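Local coordinates for FAD-binding PCMH-type domain-containing protein (Gibberella zeae, PDB 6YJO), which binds FAD and probably acts as an FAD-linked oxidoreductase that oxidises oligosaccharides, at residues A[261-270]-A[300-308]; A[269-277]-A[285-293]. One frame throughout, in Å; residues are numbered along the deposited sequence.

Contact 1 pairs two helices and contact 2 the two strands between them in the chain: helix 252-268 leads into strand 273-280, and strand 283-290 into helix 294-308. Ala-269 and Pro-270 belong to both contacts, whose centres lie 10 Å apart. The helices pack on the sheet face carrying Leu-273, Met-275, Ile-277, Ile-286 and Tyr-290; Phe-265 CE2 lies 3.2 Å from Leu-273 CD2, and Leu-304 CD2 is 3.4 Å from Met-275 CE. The other face looks toward the flavin. There the side chain of Gln-276 comes within about 7 Å of FAD and that of Asn-274 within about 6 Å of the FAD-binding Tyr-176, whereas contact 1 forms the layer behind.

Contact 1: A[261-270]-A[300-308]; sequences AMQKFAVTAP and ALRPLLGDL
With CG swung anti to the backbone N (chi1 -171°), Phe-265 sends its ring across to helix 300-308, where Leu-304, whose CG takes a similar setting (chi1 170°), meets it at about a right angle. Leu-304 CB sits over one ring face, 3.8 Å from the centroid, in a CH-pi contact, and Leu-304 CD2 is 3.5 Å from Phe-265 CD2. The ring is thus held between this methylene and, on the opposite face, the methyl of Ala-269 from its own segment. Ala-300 O lies in the ring plane, 3.0 Å from both CE1 and CZ of Phe-265; it faces the ring at a kink where the N of Leu-304 makes no bond to the preceding turn. Leu-301 CD2 and Pro-303 CD complete the hole into which this aromatic knob fits.

Leu-304 CD1 points toward the N-terminal part of 261-270, 4.0 Å from Met-262 CG. One turn before Phe-265, Ala-261 CB lies 3.6 Å from Asp-307 CB. At the opposite end, Pro-270 CD rests on Ala-300 CB.

The helix axes, 169° apart and 9.6 Å at closest approach, make an antiparallel pair layered on one face of the seven-stranded antiparallel sheet, Met-262 and Leu-304 both touching Met-275. No hydrogen bond joins the two segments; Lys-264 NZ and Asp-307 OD2, 5.3 Å apart, form no salt bridge, though their opposite charges may attract weakly. Cohesion therefore comes chiefly from apolar contact, while the in-plane carbonyl probably adds a modest electrostatic attraction to the electropositive ring edge.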
ATOM      1  N   ALA A 261      -1.126  26.495   1.211  1.00 65.18           N
ATOM      2  CA  ALA A 261      -2.335  26.682   0.415  1.00 69.23           C
ATOM      3  C   ALA A 261      -2.970  25.348   0.046  1.00 67.73           C
ATOM      4  O   ALA A 261      -4.195  25.267  -0.100  1.00 69.51           O
ATOM      5  CB  ALA A 261      -2.013  27.484  -0.844  1.00 70.10           C
ATOM      6  N   MET A 262      -2.163  24.294  -0.090  1.00 65.48           N
ATOM      7  CA  MET A 262      -2.702  22.987  -0.448  1.00 64.42           C
ATOM      8  C   MET A 262      -3.418  22.338   0.728  1.00 62.21           C
ATOM      9  O   MET A 262      -4.422  21.646   0.535  1.00 59.60           O
ATOM     10  CB  MET A 262      -1.585  22.073  -0.943  1.00 64.31           C
ATOM     11  CG  MET A 262      -1.378  22.114  -2.442  1.00 65.91           C
ATOM     12  SD  MET A 262      -0.114  20.944  -2.983  1.00 65.30           S
ATOM     13  CE  MET A 262      -0.859  19.390  -2.499  1.00 62.82           C
ATOM     14  N   GLN A 263      -2.909  22.533   1.948  1.00 63.06           N
ATOM     15  CA  GLN A 263      -3.613  22.041   3.128  1.00 64.34           C
ATOM     16  C   GLN A 263      -5.032  22.584   3.173  1.00 66.70           C
ATOM     17  O   GLN A 263      -5.990  21.834   3.383  1.00 67.14           O
ATOM     18  CB  GLN A 263      -2.862  22.430   4.402  1.00 63.89           C
ATOM     19  CG  GLN A 263      -1.397  22.025   4.429  1.00 60.91           C
ATOM     20  CD  GLN A 263      -0.841  21.974   5.837  1.00 60.36           C
ATOM     21  OE1 GLN A 263      -0.432  20.918   6.320  1.00 59.97           O
ATOM     22  NE2 GLN A 263      -0.809  23.126   6.501  1.00 61.97           N
ATOM     23  N   LYS A 264      -5.182  23.897   2.982  1.00 68.86           N
ATOM     24  CA  LYS A 264      -6.509  24.505   2.973  1.00 71.48           C
ATOM     25  C   LYS A 264      -7.375  23.896   1.882  1.00 69.90           C
ATOM     26  O   LYS A 264      -8.542  23.563   2.115  1.00 70.25           O
ATOM     27  CB  LYS A 264      -6.383  26.018   2.776  1.00 75.40           C
ATOM     28  CG  LYS A 264      -5.478  26.711   3.792  1.00 75.95           C
ATOM     29  CD  LYS A 264      -5.042  28.095   3.312  1.00 77.54           C
ATOM     30  CE  LYS A 264      -6.184  29.097   3.349  1.00 79.79           C
ATOM     31  NZ  LYS A 264      -5.684  30.496   3.433  1.00 81.28           N
ATOM     32  N   PHE A 265      -6.813  23.730   0.683  1.00 67.53           N
ATOM     33  CA  PHE A 265      -7.571  23.165  -0.427  1.00 66.57           C
ATOM     34  C   PHE A 265      -7.934  21.707  -0.177  1.00 63.97           C
ATOM     35  O   PHE A 265      -8.965  21.234  -0.670  1.00 63.58           O
ATOM     36  CB  PHE A 265      -6.762  23.301  -1.717  1.00 65.13           C
ATOM     37  CG  PHE A 265      -7.530  22.954  -2.952  1.00 64.40           C
ATOM     38  CD1 PHE A 265      -8.579  23.754  -3.374  1.00 66.10           C
ATOM     39  CD2 PHE A 265      -7.199  21.835  -3.699  1.00 61.90           C
ATOM     40  CE1 PHE A 265      -9.289  23.441  -4.514  1.00 66.58           C
ATOM     41  CE2 PHE A 265      -7.904  21.520  -4.840  1.00 62.49           C
ATOM     42  CZ  PHE A 265      -8.951  22.324  -5.249  1.00 64.94           C
ATOM     43  N   ALA A 266      -7.103  20.978   0.573  1.00 62.53           N
ATOM     44  CA  ALA A 266      -7.416  19.591   0.897  1.00 62.04           C
ATOM     45  C   ALA A 266      -8.642  19.476   1.789  1.00 64.73           C
ATOM     46  O   ALA A 266      -9.266  18.411   1.832  1.00 65.01           O
ATOM     47  CB  ALA A 266      -6.216  18.925   1.574  1.00 60.41           C
ATOM     48  N   VAL A 267      -9.006  20.550   2.490  1.00 66.58           N
ATOM     49  CA  VAL A 267     -10.172  20.516   3.364  1.00 66.48           C
ATOM     50  C   VAL A 267     -11.442  20.820   2.583  1.00 68.02           C
ATOM     51  O   VAL A 267     -12.504  20.256   2.870  1.00 69.17           O
ATOM     52  CB  VAL A 267      -9.979  21.505   4.529  1.00 66.94           C
ATOM     53  CG1 VAL A 267     -11.217  21.533   5.426  1.00 69.25           C
ATOM     54  CG2 VAL A 267      -8.730  21.154   5.325  1.00 63.93           C
ATOM     55  N   THR A 268     -11.357  21.702   1.584  1.00 68.31           N
ATOM     56  CA  THR A 268     -12.544  22.267   0.956  1.00 69.92           C
ATOM     57  C   THR A 268     -12.867  21.686  -0.415  1.00 68.79           C
ATOM     58  O   THR A 268     -14.017  21.793  -0.852  1.00 69.84           O
ATOM     59  CB  THR A 268     -12.385  23.787   0.810  1.00 72.82           C
ATOM     60  OG1 THR A 268     -11.195  24.073   0.063  1.00 70.89           O
ATOM     61  CG2 THR A 268     -12.295  24.460   2.173  1.00 74.50           C
ATOM     62  N   ALA A 269     -11.902  21.082  -1.103  1.00 66.70           N
ATOM     63  CA  ALA A 269     -12.131  20.685  -2.483  1.00 68.17           C
ATOM     64  C   ALA A 269     -13.231  19.624  -2.566  1.00 68.93           C
ATOM     65  O   ALA A 269     -13.453  18.876  -1.612  1.00 69.46           O
ATOM     66  CB  ALA A 269     -10.845  20.153  -3.108  1.00 65.95           C
ATOM     67  N   PRO A 270     -13.944  19.548  -3.691  1.00 69.72           N
ATOM     68  CA  PRO A 270     -14.968  18.507  -3.841  1.00 69.12           C
ATOM     69  C   PRO A 270     -14.371  17.111  -3.740  1.00 64.63           C
ATOM     70  O   PRO A 270     -13.168  16.904  -3.918  1.00 61.01           O
ATOM     71  CB  PRO A 270     -15.538  18.763  -5.240  1.00 71.45           C
ATOM     72  CG  PRO A 270     -15.250  20.195  -5.510  1.00 74.40           C
ATOM     73  CD  PRO A 270     -13.932  20.468  -4.841  1.00 72.52           C
ATOM     74  N   ALA A 300     -13.048  23.679  -9.779  1.00 73.49           N
ATOM     75  CA  ALA A 300     -12.589  23.106  -8.519  1.00 70.78           C
ATOM     76  C   ALA A 300     -11.187  23.589  -8.169  1.00 70.09           C
ATOM     77  O   ALA A 300     -10.870  23.803  -6.992  1.00 69.69           O
ATOM     78  CB  ALA A 300     -12.616  21.579  -8.594  1.00 67.15           C
ATOM     79  N   LEU A 301     -10.330  23.758  -9.177  1.00 70.72           N
ATOM     80  CA  LEU A 301      -8.947  24.158  -8.947  1.00 69.24           C
ATOM     81  C   LEU A 301      -8.780  25.661  -8.780  1.00 72.48           C
ATOM     82  O   LEU A 301      -7.744  26.100  -8.270  1.00 72.79           O
ATOM     83  CB  LEU A 301      -8.068  23.688 -10.106  1.00 66.92           C
ATOM     84  CG  LEU A 301      -7.707  22.205 -10.130  1.00 64.78           C
ATOM     85  CD1 LEU A 301      -6.911  21.878 -11.387  1.00 63.85           C
ATOM     86  CD2 LEU A 301      -6.925  21.826  -8.878  1.00 62.60           C
ATOM     87  N   ARG A 302      -9.764  26.454  -9.198  1.00 74.79           N
ATOM     88  CA  ARG A 302      -9.619  27.910  -9.182  1.00 74.56           C
ATOM     89  C   ARG A 302      -9.116  28.456  -7.852  1.00 72.00           C
ATOM     90  O   ARG A 302      -8.214  29.310  -7.864  1.00 70.49           O
ATOM     91  CB  ARG A 302     -10.959  28.552  -9.567  1.00 76.61           C
ATOM     92  CG  ARG A 302     -10.825  30.002 -10.019  1.00 79.14           C
ATOM     93  CD  ARG A 302     -12.147  30.600 -10.511  1.00 81.95           C
ATOM     94  NE  ARG A 302     -12.834  29.748 -11.481  1.00 81.08           N
ATOM     95  CZ  ARG A 302     -12.394  29.499 -12.712  1.00 80.20           C
ATOM     96  NH1 ARG A 302     -11.252  30.027 -13.141  1.00 79.56           N
ATOM     97  NH2 ARG A 302     -13.095  28.712 -13.519  1.00 80.13           N
ATOM     98  N   PRO A 303      -9.626  28.031  -6.691  1.00 71.64           N
ATOM     99  CA  PRO A 303      -9.123  28.623  -5.438  1.00 72.69           C
ATOM    100  C   PRO A 303      -7.672  28.274  -5.154  1.00 70.88           C
ATOM    101  O   PRO A 303      -6.923  29.128  -4.663  1.00 72.19           O
ATOM    102  CB  PRO A 303     -10.070  28.053  -4.370  1.00 71.57           C
ATOM    103  CG  PRO A 303     -11.249  27.497  -5.123  1.00 72.26           C
ATOM    104  CD  PRO A 303     -10.695  27.051  -6.439  1.00 71.37           C
ATOM    105  N   LEU A 304      -7.249  27.042  -5.448  1.00 67.52           N
ATOM    106  CA  LEU A 304      -5.858  26.665  -5.209  1.00 65.84           C
ATOM    107  C   LEU A 304      -4.926  27.333  -6.214  1.00 65.46           C
ATOM    108  O   LEU A 304      -3.885  27.885  -5.837  1.00 64.78           O
ATOM    109  CB  LEU A 304      -5.709  25.142  -5.263  1.00 65.02           C
ATOM    110  CG  LEU A 304      -4.281  24.587  -5.270  1.00 63.28           C
ATOM    111  CD1 LEU A 304      -3.492  25.068  -4.060  1.00 62.79           C
ATOM    112  CD2 LEU A 304      -4.314  23.068  -5.316  1.00 61.14           C
ATOM    113  N   LEU A 305      -5.281  27.292  -7.502  1.00 66.27           N
ATOM    114  CA  LEU A 305      -4.443  27.935  -8.509  1.00 67.10           C
ATOM    115  C   LEU A 305      -4.304  29.428  -8.245  1.00 70.11           C
ATOM    116  O   LEU A 305      -3.280  30.027  -8.592  1.00 68.98           O
ATOM    117  CB  LEU A 305      -5.013  27.699  -9.910  1.00 67.33           C
ATOM    118  CG  LEU A 305      -4.987  26.270 -10.466  1.00 65.50           C
ATOM    119  CD1 LEU A 305      -5.401  26.288 -11.932  1.00 65.62           C
ATOM    120  CD2 LEU A 305      -3.621  25.605 -10.305  1.00 63.01           C
ATOM    121  N   GLY A 306      -5.320  30.045  -7.639  1.00 73.46           N
ATOM    122  CA  GLY A 306      -5.202  31.445  -7.262  1.00 75.42           C
ATOM    123  C   GLY A 306      -4.119  31.671  -6.225  1.00 75.45           C
ATOM    124  O   GLY A 306      -3.273  32.556  -6.376  1.00 76.00           O
ATOM    125  N   ASP A 307      -4.134  30.871  -5.154  1.00 74.32           N
ATOM    126  CA  ASP A 307      -3.081  30.971  -4.148  1.00 74.35           C
ATOM    127  C   ASP A 307      -1.717  30.672  -4.756  1.00 71.08           C
ATOM    128  O   ASP A 307      -0.717  31.311  -4.407  1.00 71.40           O
ATOM    129  CB  ASP A 307      -3.368  30.015  -2.990  1.00 75.42           C
ATOM    130  CG  ASP A 307      -4.705  30.286  -2.327  1.00 79.66           C
ATOM    131  OD1 ASP A 307      -5.199  31.426  -2.431  1.00 83.25           O
ATOM    132  OD2 ASP A 307      -5.262  29.359  -1.699  1.00 79.00           O
ATOM    133  N   LEU A 308      -1.657  29.707  -5.677  1.00 69.15           N
ATOM    134  CA  LEU A 308      -0.382  29.294  -6.249  1.00 68.24           C
ATOM    135  C   LEU A 308       0.123  30.266  -7.305  1.00 73.87           C
ATOM    136  O   LEU A 308       1.340  30.421  -7.461  1.00 74.68           O
ATOM    137  CB  LEU A 308      -0.507  27.901  -6.869  1.00 65.23           C
ATOM    138  CG  LEU A 308      -0.660  26.711  -5.921  1.00 63.88           C
ATOM    139  CD1 LEU A 308      -0.712  25.417  -6.722  1.00 61.54           C
ATOM    140  CD2 LEU A 308       0.475  26.678  -4.909  1.00 62.29           C
TER

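Contact 2: A[269-277]-A[285-293]; sequences APKELNMQI and TIQGVYYGT
Strands 273-277 and 285-290 run antiparallel as the two arms of a beta hairpin, with Asn-274/Val-289 and Gln-276/Gln-287 as hydrogen-bonded pairs and Tyr-291 N adding a bond to Glu-272 O where the second strand ends. Gln-276 and Gln-287 project from the same face. Both place CG between the backbone N and the carbonyl carbon (chi1 85° and 65°) and extend beyond it, which brings their nearly coplanar amides side by side. Gln-287 NE2 donates to Gln-276 OE1 at 3.0 Å, on a lone pair in the carbonyl plane and almost straight (164° at the hydrogen). Since Gln-276 NE2 is in turn given to Asp-385, both ends of its amide are tied and its flip is fixed.

Farther along this face, the Asn-274 amide comes obliquely to the Tyr-291 ring, steeply inclined to it, with Asn-274 ND2 3.3 Å from Tyr-291 CE2. That ND2 is held mainly by Thr-182 OG1, with a weak bond to Val-289 O (3.4 Å), while Val-289 CG1 lies over a face of the Tyr-291 ring.

On the other face Leu-273 CB meets the edge of the Tyr-290 ring in its plane, 3.9 Å from Tyr-290 CD1. Gly-288 lies opposite Met-275, and its CA makes a CA-H...O contact of 3.0 Å with Asn-274 O. Met-275 reaches diagonally to Ile-286, its SD 3.8 Å from Ile-286 CG2. The Ile-286 and Ile-277 side chains cross at a slant, their CG1 atoms 3.7 Å apart.

Strands 380-386 and 242-248 flank the hairpin on its two sides in the seven-stranded sheet. Helices 252-268 and 294-308 pack on the apolar face through Met-262, Phe-265, Leu-304 and Leu-308.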
ATOM      1  N   ALA A 269     -11.902  21.082  -1.103  1.00 66.70           N
ATOM      2  CA  ALA A 269     -12.131  20.685  -2.483  1.00 68.17           C
ATOM      3  C   ALA A 269     -13.231  19.624  -2.566  1.00 68.93           C
ATOM      4  O   ALA A 269     -13.453  18.876  -1.612  1.00 69.46           O
ATOM      5  CB  ALA A 269     -10.845  20.153  -3.108  1.00 65.95           C
ATOM      6  N   PRO A 270     -13.944  19.548  -3.691  1.00 69.72           N
ATOM      7  CA  PRO A 270     -14.968  18.507  -3.841  1.00 69.12           C
ATOM      8  C   PRO A 270     -14.371  17.111  -3.740  1.00 64.63           C
ATOM      9  O   PRO A 270     -13.168  16.904  -3.918  1.00 61.01           O
ATOM     10  CB  PRO A 270     -15.538  18.763  -5.240  1.00 71.45           C
ATOM     11  CG  PRO A 270     -15.250  20.195  -5.510  1.00 74.40           C
ATOM     12  CD  PRO A 270     -13.932  20.468  -4.841  1.00 72.52           C
ATOM     13  N   LYS A 271     -15.243  16.138  -3.453  1.00 64.19           N
ATOM     14  CA  LYS A 271     -14.800  14.753  -3.348  1.00 61.49           C
ATOM     15  C   LYS A 271     -14.488  14.146  -4.711  1.00 59.09           C
ATOM     16  O   LYS A 271     -13.771  13.143  -4.775  1.00 57.22           O
ATOM     17  CB  LYS A 271     -15.855  13.913  -2.624  1.00 63.00           C
ATOM     18  CG  LYS A 271     -17.051  13.520  -3.471  1.00 65.83           C
ATOM     19  CD  LYS A 271     -18.118  12.849  -2.621  1.00 67.26           C
ATOM     20  CE  LYS A 271     -19.390  12.615  -3.412  1.00 69.11           C
ATOM     21  NZ  LYS A 271     -19.992  13.900  -3.870  1.00 72.21           N
ATOM     22  N   GLU A 272     -15.002  14.729  -5.796  1.00 59.22           N
ATOM     23  CA  GLU A 272     -14.646  14.278  -7.138  1.00 57.00           C
ATOM     24  C   GLU A 272     -13.180  14.519  -7.473  1.00 52.05           C
ATOM     25  O   GLU A 272     -12.707  14.011  -8.495  1.00 49.23           O
ATOM     26  CB  GLU A 272     -15.517  14.981  -8.188  1.00 61.14           C
ATOM     27  CG  GLU A 272     -16.910  14.381  -8.371  1.00 64.02           C
ATOM     28  CD  GLU A 272     -17.903  14.860  -7.330  1.00 67.67           C
ATOM     29  OE1 GLU A 272     -17.558  15.778  -6.556  1.00 68.24           O
ATOM     30  OE2 GLU A 272     -19.032  14.320  -7.286  1.00 69.18           O
ATOM     31  N   LEU A 273     -12.455  15.259  -6.640  1.00 51.62           N
ATOM     32  CA  LEU A 273     -11.095  15.688  -6.935  1.00 51.57           C
ATOM     33  C   LEU A 273     -10.095  14.859  -6.134  1.00 49.58           C
ATOM     34  O   LEU A 273     -10.250  14.695  -4.920  1.00 49.26           O
ATOM     35  CB  LEU A 273     -10.935  17.174  -6.613  1.00 55.75           C
ATOM     36  CG  LEU A 273      -9.563  17.808  -6.829  1.00 59.21           C
ATOM     37  CD1 LEU A 273      -9.196  17.859  -8.304  1.00 60.68           C
ATOM     38  CD2 LEU A 273      -9.552  19.199  -6.222  1.00 62.16           C
ATOM     39  N   ASN A 274      -9.076  14.343  -6.820  1.00 48.93           N
ATOM     40  CA  ASN A 274      -8.010  13.555  -6.210  1.00 49.82           C
ATOM     41  C   ASN A 274      -6.674  14.171  -6.600  1.00 49.87           C
ATOM     42  O   ASN A 274      -6.438  14.438  -7.781  1.00 51.18           O
ATOM     43  CB  ASN A 274      -8.081  12.094  -6.664  1.00 50.14           C
ATOM     44  CG  ASN A 274      -9.390  11.428  -6.276  1.00 52.06           C
ATOM     45  OD1 ASN A 274      -9.466  10.742  -5.259  1.00 50.86           O
ATOM     46  ND2 ASN A 274     -10.426  11.628  -7.088  1.00 53.81           N
ATOM     47  N   MET A 275      -5.798  14.391  -5.620  1.00 48.98           N
ATOM     48  CA  MET A 275      -4.598  15.183  -5.859  1.00 50.20           C
ATOM     49  C   MET A 275      -3.425  14.657  -5.048  1.00 46.28           C
ATOM     50  O   MET A 275      -3.601  14.108  -3.958  1.00 46.73           O
ATOM     51  CB  MET A 275      -4.837  16.654  -5.501  1.00 55.02           C
ATOM     52  CG  MET A 275      -4.144  17.629  -6.428  1.00 59.40           C
ATOM     53  SD  MET A 275      -4.719  19.319  -6.194  1.00 65.58           S
ATOM     54  CE  MET A 275      -3.765  19.792  -4.757  1.00 63.92           C
ATOM     55  N   GLN A 276      -2.226  14.837  -5.605  1.00 45.53           N
ATOM     56  CA  GLN A 276      -0.963  14.706  -4.889  1.00 45.42           C
ATOM     57  C   GLN A 276      -0.001  15.735  -5.472  1.00 47.48           C
ATOM     58  O   GLN A 276      -0.268  16.334  -6.518  1.00 48.23           O
ATOM     59  CB  GLN A 276      -0.403  13.281  -4.991  1.00 45.36           C
ATOM     60  CG  GLN A 276       0.431  13.003  -6.238  1.00 46.54           C
ATOM     61  CD  GLN A 276       0.900  11.559  -6.351  1.00 46.00           C
ATOM     62  OE1 GLN A 276       1.477  11.166  -7.365  1.00 46.51           O
ATOM     63  NE2 GLN A 276       0.667  10.765  -5.311  1.00 46.25           N
ATOM     64  N   ILE A 277       1.118  15.960  -4.779  1.00 46.41           N
ATOM     65  CA  ILE A 277       2.189  16.809  -5.295  1.00 47.31           C
ATOM     66  C   ILE A 277       3.500  16.041  -5.239  1.00 44.36           C
ATOM     67  O   ILE A 277       3.981  15.705  -4.153  1.00 42.49           O
ATOM     68  CB  ILE A 277       2.315  18.140  -4.531  1.00 48.22           C
ATOM     69  CG1 ILE A 277       3.475  18.955  -5.122  1.00 49.61           C
ATOM     70  CG2 ILE A 277       2.528  17.909  -3.039  1.00 46.10           C
ATOM     71  CD1 ILE A 277       3.602  20.350  -4.572  1.00 50.48           C
ATOM     72  N   THR A 285       5.493  19.042  -9.180  1.00 54.93           N
ATOM     73  CA  THR A 285       4.391  18.777 -10.104  1.00 56.49           C
ATOM     74  C   THR A 285       3.168  18.382  -9.290  1.00 55.83           C
ATOM     75  O   THR A 285       3.154  17.310  -8.678  1.00 54.91           O
ATOM     76  CB  THR A 285       4.744  17.677 -11.102  1.00 57.30           C
ATOM     77  OG1 THR A 285       5.871  18.078 -11.894  1.00 59.33           O
ATOM     78  CG2 THR A 285       3.557  17.390 -12.019  1.00 57.55           C
ATOM     79  N   ILE A 286       2.148  19.234  -9.290  1.00 57.34           N
ATOM     80  CA  ILE A 286       0.850  18.875  -8.730  1.00 57.62           C
ATOM     81  C   ILE A 286       0.072  18.117  -9.798  1.00 57.72           C
ATOM     82  O   ILE A 286      -0.159  18.635 -10.895  1.00 59.03           O
ATOM     83  CB  ILE A 286       0.083  20.116  -8.252  1.00 60.13           C
ATOM     84  CG1 ILE A 286       0.774  20.717  -7.025  1.00 60.69           C
ATOM     85  CG2 ILE A 286      -1.364  19.756  -7.907  1.00 61.57           C
ATOM     86  CD1 ILE A 286       0.195  22.038  -6.575  1.00 63.01           C
ATOM     87  N   GLN A 287      -0.324  16.887  -9.481  1.00 57.63           N
ATOM     88  CA  GLN A 287      -0.975  16.001 -10.434  1.00 56.81           C
ATOM     89  C   GLN A 287      -2.063  15.206  -9.721  1.00 54.34           C
ATOM     90  O   GLN A 287      -1.919  14.851  -8.547  1.00 52.13           O
ATOM     91  CB  GLN A 287       0.043  15.048 -11.074  1.00 56.75           C
ATOM     92  CG  GLN A 287       0.688  14.072 -10.081  1.00 56.88           C
ATOM     93  CD  GLN A 287       1.952  13.424 -10.618  1.00 57.40           C
ATOM     94  OE1 GLN A 287       2.493  13.845 -11.638  1.00 58.54           O
ATOM     95  NE2 GLN A 287       2.429  12.391  -9.928  1.00 57.92           N
ATOM     96  N   GLY A 288      -3.134  14.903 -10.443  1.00 51.67           N
ATOM     97  CA  GLY A 288      -4.229  14.160  -9.854  1.00 50.38           C
ATOM     98  C   GLY A 288      -5.259  13.759 -10.884  1.00 50.40           C
ATOM     99  O   GLY A 288      -4.978  13.727 -12.084  1.00 50.96           O
ATOM    100  N   VAL A 289      -6.463  13.445 -10.396  1.00 49.28           N
ATOM    101  CA  VAL A 289      -7.563  12.986 -11.238  1.00 51.00           C
ATOM    102  C   VAL A 289      -8.859  13.611 -10.738  1.00 52.87           C
ATOM    103  O   VAL A 289      -9.151  13.575  -9.538  1.00 54.71           O
ATOM    104  CB  VAL A 289      -7.691  11.450 -11.244  1.00 50.53           C
ATOM    105  CG1 VAL A 289      -8.943  11.036 -12.016  1.00 51.55           C
ATOM    106  CG2 VAL A 289      -6.445  10.798 -11.835  1.00 48.85           C
ATOM    107  N   TYR A 290      -9.637  14.175 -11.658  1.00 53.63           N
ATOM    108  CA  TYR A 290     -10.965  14.702 -11.366  1.00 54.93           C
ATOM    109  C   TYR A 290     -11.984  13.891 -12.154  1.00 54.57           C
ATOM    110  O   TYR A 290     -11.957  13.886 -13.389  1.00 55.82           O
ATOM    111  CB  TYR A 290     -11.064  16.186 -11.730  1.00 56.68           C
ATOM    112  CG  TYR A 290     -12.390  16.816 -11.366  1.00 59.54           C
ATOM    113  CD1 TYR A 290     -12.619  17.300 -10.084  1.00 59.62           C
ATOM    114  CD2 TYR A 290     -13.415  16.929 -12.304  1.00 61.63           C
ATOM    115  CE1 TYR A 290     -13.830  17.875  -9.745  1.00 61.90           C
ATOM    116  CE2 TYR A 290     -14.630  17.507 -11.973  1.00 63.24           C
ATOM    117  CZ  TYR A 290     -14.832  17.978 -10.694  1.00 62.71           C
ATOM    118  OH  TYR A 290     -16.037  18.551 -10.353  1.00 62.48           O
ATOM    119  N   TYR A 291     -12.868  13.199 -11.443  1.00 53.42           N
ATOM    120  CA  TYR A 291     -13.917  12.408 -12.083  1.00 53.76           C
ATOM    121  C   TYR A 291     -15.038  13.359 -12.485  1.00 56.99           C
ATOM    122  O   TYR A 291     -16.005  13.587 -11.754  1.00 56.95           O
ATOM    123  CB  TYR A 291     -14.383  11.292 -11.156  1.00 52.46           C
ATOM    124  CG  TYR A 291     -13.247  10.352 -10.824  1.00 51.62           C
ATOM    125  CD1 TYR A 291     -12.744   9.481 -11.785  1.00 51.47           C
ATOM    126  CD2 TYR A 291     -12.649  10.360  -9.569  1.00 49.61           C
ATOM    127  CE1 TYR A 291     -11.694   8.636 -11.500  1.00 49.91           C
ATOM    128  CE2 TYR A 291     -11.597   9.514  -9.277  1.00 47.13           C
ATOM    129  CZ  TYR A 291     -11.124   8.654 -10.246  1.00 48.75           C
ATOM    130  OH  TYR A 291     -10.072   7.807  -9.963  1.00 49.21           O
ATOM    131  N   GLY A 292     -14.887  13.915 -13.681  1.00 58.15           N
ATOM    132  CA  GLY A 292     -15.783  14.941 -14.167  1.00 60.14           C
ATOM    133  C   GLY A 292     -15.191  15.589 -15.403  1.00 60.93           C
ATOM    134  O   GLY A 292     -14.191  15.119 -15.954  1.00 57.17           O
ATOM    135  N   THR A 293     -15.820  16.685 -15.820  1.00 65.11           N
ATOM    136  CA  THR A 293     -15.420  17.362 -17.044  1.00 65.26           C
ATOM    137  C   THR A 293     -14.259  18.321 -16.783  1.00 65.68           C
ATOM    138  O   THR A 293     -13.994  18.730 -15.649  1.00 57.67           O
ATOM    139  CB  THR A 293     -16.599  18.129 -17.647  1.00 68.17           C
ATOM    140  OG1 THR A 293     -16.923  19.249 -16.815  1.00 68.88           O
ATOM    141  CG2 THR A 293     -17.818  17.224 -17.773  1.00 68.27           C
TER